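Long-range contact in probable sugar kinase (Clostridium perfringens, PDB 3KZH), which probably phosphorylates a sugar as a pfkB-family carbohydrate kinase, and binds beta-D-glucopyranose: residues P97-I102 and V110-D115. Residues are numbered along the deposited sequence; the frame is centred on the assembly and turned at random.
Sequences PTYLAI and VSAIAD
The Tyr99 ring leans toward Ala112 and Ala114, running alongside their strand: with CG anti to the backbone N (chi1 -177°), it meets Ala114 CB at its edge and brings OH within 3.7 Å of Ala112 CB. Ala101 shares this face, its CB 4.0 Å from Ala112 CB, at a non-hydrogen-bonded pair where the CA atoms come nearest across the strands. Leu100 and Ile113 lie on the other face and touch mainly near their CB atoms, the rest of the isoleucine side chain turning off from residues 97-102. They form an antiparallel pair with two reciprocal backbone hydrogen bonds, Leu100 N to Ile113 O (2.9 Å) and Ile113 N to Leu100 O (2.8 Å). Toward the hairpin turn Ile102 O takes a nearly straight hydrogen bond from Val110 N (3.2 Å, 166°) and a weak one from Ser111 N, forming a classic beta bulge; Val110 CG2 packs 3.3 Å from that same oxygen. Strand 16-23 flanks residues 97-102 on their other edge. Asp115 OD1 is hydrogen-bonded to Ser95 OG, while OD2 accepts from Val37 N of the second subunit, whose Tyr27 OH is hydrogen-bonded to Ser111 OG. The hairpin belongs to the small beta-sheet lid characteristic of ribokinase-like sugar kinases, here continued across the dimer interface.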
ATOM      1  N   PRO A  97      10.456  -1.579   5.290  1.00 33.54           N
ATOM      2  CA  PRO A  97      11.315  -1.382   4.113  1.00 33.55           C
ATOM      3  C   PRO A  97      10.509  -1.218   2.823  1.00 34.15           C
ATOM      4  O   PRO A  97       9.648  -2.040   2.502  1.00 33.29           O
ATOM      5  CB  PRO A  97      12.172  -2.634   4.117  1.00 31.32           C
ATOM      6  CG  PRO A  97      12.381  -2.842   5.548  1.00 32.72           C
ATOM      7  CD  PRO A  97      11.029  -2.630   6.155  1.00 32.25           C
ATOM      8  N   THR A  98      10.699  -0.067   2.188  1.00 35.86           N
ATOM      9  CA  THR A  98       9.981   0.287   0.970  1.00 35.79           C
ATOM     10  C   THR A  98      10.900   0.905  -0.066  1.00 34.78           C
ATOM     11  O   THR A  98      11.811   1.659   0.265  1.00 35.10           O
ATOM     12  CB  THR A  98       8.825   1.284   1.291  1.00 36.46           C
ATOM     13  OG1 THR A  98       7.997   0.733   2.322  1.00 34.30           O
ATOM     14  CG2 THR A  98       7.950   1.577   0.054  1.00 36.87           C
ATOM     15  N   TYR A  99      10.657   0.550  -1.319  1.00 34.30           N
ATOM     16  CA  TYR A  99      11.415   1.090  -2.434  1.00 35.83           C
ATOM     17  C   TYR A  99      10.417   1.731  -3.400  1.00 35.99           C
ATOM     18  O   TYR A  99       9.637   1.039  -4.058  1.00 34.29           O
ATOM     19  CB  TYR A  99      12.243  -0.004  -3.119  1.00 36.29           C
ATOM     20  CG  TYR A  99      13.112   0.491  -4.256  1.00 37.31           C
ATOM     21  CD1 TYR A  99      14.220   1.330  -4.012  1.00 38.22           C
ATOM     22  CD2 TYR A  99      12.822   0.133  -5.590  1.00 38.89           C
ATOM     23  CE1 TYR A  99      15.031   1.809  -5.087  1.00 40.15           C
ATOM     24  CE2 TYR A  99      13.617   0.601  -6.668  1.00 40.99           C
ATOM     25  CZ  TYR A  99      14.716   1.436  -6.406  1.00 40.74           C
ATOM     26  OH  TYR A  99      15.485   1.889  -7.454  1.00 42.59           O
ATOM     27  N   LEU A 100      10.425   3.062  -3.426  1.00 36.60           N
ATOM     28  CA  LEU A 100       9.554   3.852  -4.290  1.00 37.05           C
ATOM     29  C   LEU A 100      10.345   4.315  -5.514  1.00 35.58           C
ATOM     30  O   LEU A 100      11.294   5.071  -5.375  1.00 35.72           O
ATOM     31  CB  LEU A 100       8.993   5.047  -3.505  1.00 38.80           C
ATOM     32  CG  LEU A 100       8.198   6.175  -4.179  1.00 40.43           C
ATOM     33  CD1 LEU A 100       6.966   5.647  -4.913  1.00 42.18           C
ATOM     34  CD2 LEU A 100       7.790   7.172  -3.118  1.00 38.41           C
ATOM     35  N   ALA A 101       9.955   3.852  -6.699  1.00 34.86           N
ATOM     36  CA  ALA A 101      10.643   4.233  -7.931  1.00 33.78           C
ATOM     37  C   ALA A 101       9.744   4.657  -9.066  1.00 33.28           C
ATOM     38  O   ALA A 101       8.706   4.052  -9.310  1.00 31.21           O
ATOM     39  CB  ALA A 101      11.550   3.120  -8.406  1.00 32.06           C
ATOM     40  N   ILE A 102      10.175   5.698  -9.775  1.00 33.46           N
ATOM     41  CA  ILE A 102       9.446   6.216 -10.928  1.00 34.03           C
ATOM     42  C   ILE A 102      10.255   5.907 -12.190  1.00 36.02           C
ATOM     43  O   ILE A 102      11.435   6.252 -12.284  1.00 35.98           O
ATOM     44  CB  ILE A 102       9.121   7.739 -10.764  1.00 31.47           C
ATOM     45  CG1 ILE A 102       8.025   7.899  -9.705  1.00 29.88           C
ATOM     46  CG2 ILE A 102       8.682   8.365 -12.099  1.00 30.16           C
ATOM     47  CD1 ILE A 102       7.783   9.289  -9.228  1.00 27.35           C
ATOM     48  N   VAL A 110      14.291   6.966 -13.435  1.00 39.43           N
ATOM     49  CA  VAL A 110      14.650   8.369 -13.527  1.00 38.08           C
ATOM     50  C   VAL A 110      14.563   9.042 -12.165  1.00 37.18           C
ATOM     51  O   VAL A 110      14.973  10.198 -12.015  1.00 38.63           O
ATOM     52  CB  VAL A 110      13.741   9.112 -14.535  1.00 36.86           C
ATOM     53  CG1 VAL A 110      14.142   8.785 -15.953  1.00 36.25           C
ATOM     54  CG2 VAL A 110      12.267   8.742 -14.308  1.00 36.91           C
ATOM     55  N   SER A 111      14.036   8.304 -11.184  1.00 35.21           N
ATOM     56  CA  SER A 111      13.858   8.797  -9.811  1.00 35.98           C
ATOM     57  C   SER A 111      13.501   7.654  -8.850  1.00 35.13           C
ATOM     58  O   SER A 111      12.811   6.708  -9.248  1.00 34.56           O
ATOM     59  CB  SER A 111      12.736   9.834  -9.794  1.00 35.13           C
ATOM     60  OG  SER A 111      12.703  10.583  -8.597  1.00 36.28           O
ATOM     61  N   ALA A 112      13.971   7.755  -7.597  1.00 35.41           N
ATOM     62  CA  ALA A 112      13.714   6.752  -6.548  1.00 36.34           C
ATOM     63  C   ALA A 112      14.040   7.156  -5.115  1.00 36.69           C
ATOM     64  O   ALA A 112      14.938   7.963  -4.873  1.00 37.64           O
ATOM     65  CB  ALA A 112      14.408   5.429  -6.857  1.00 36.48           C
ATOM     66  N   ILE A 113      13.285   6.572  -4.181  1.00 36.50           N
ATOM     67  CA  ILE A 113      13.438   6.766  -2.736  1.00 37.09           C
ATOM     68  C   ILE A 113      13.554   5.378  -2.093  1.00 37.75           C
ATOM     69  O   ILE A 113      12.664   4.535  -2.261  1.00 38.59           O
ATOM     70  CB  ILE A 113      12.230   7.564  -2.096  1.00 36.68           C
ATOM     71  CG1 ILE A 113      12.294   9.051  -2.480  1.00 37.70           C
ATOM     72  CG2 ILE A 113      12.206   7.437  -0.558  1.00 37.11           C
ATOM     73  CD1 ILE A 113      13.507   9.837  -1.962  1.00 40.81           C
ATOM     74  N   ALA A 114      14.649   5.159  -1.359  1.00 36.45           N
ATOM     75  CA  ALA A 114      14.913   3.894  -0.659  1.00 35.18           C
ATOM     76  C   ALA A 114      14.755   4.064   0.855  1.00 34.30           C
ATOM     77  O   ALA A 114      15.543   4.762   1.489  1.00 34.53           O
ATOM     78  CB  ALA A 114      16.323   3.388  -0.994  1.00 33.37           C
ATOM     79  N   ASP A 115      13.719   3.450   1.422  1.00 34.17           N
ATOM     80  CA  ASP A 115      13.451   3.517   2.860  1.00 35.45           C
ATOM     81  C   ASP A 115      13.846   2.158   3.469  1.00 37.80           C
ATOM     82  O   ASP A 115      13.049   1.498   4.143  1.00 36.87           O
ATOM     83  CB  ASP A 115      11.965   3.822   3.083  1.00 33.66           C
ATOM     84  CG  ASP A 115      11.661   4.372   4.477  1.00 33.41           C
ATOM     85  OD1 ASP A 115      12.528   4.324   5.377  1.00 34.20           O
ATOM     86  OD2 ASP A 115      10.524   4.852   4.674  1.00 31.56           O
TER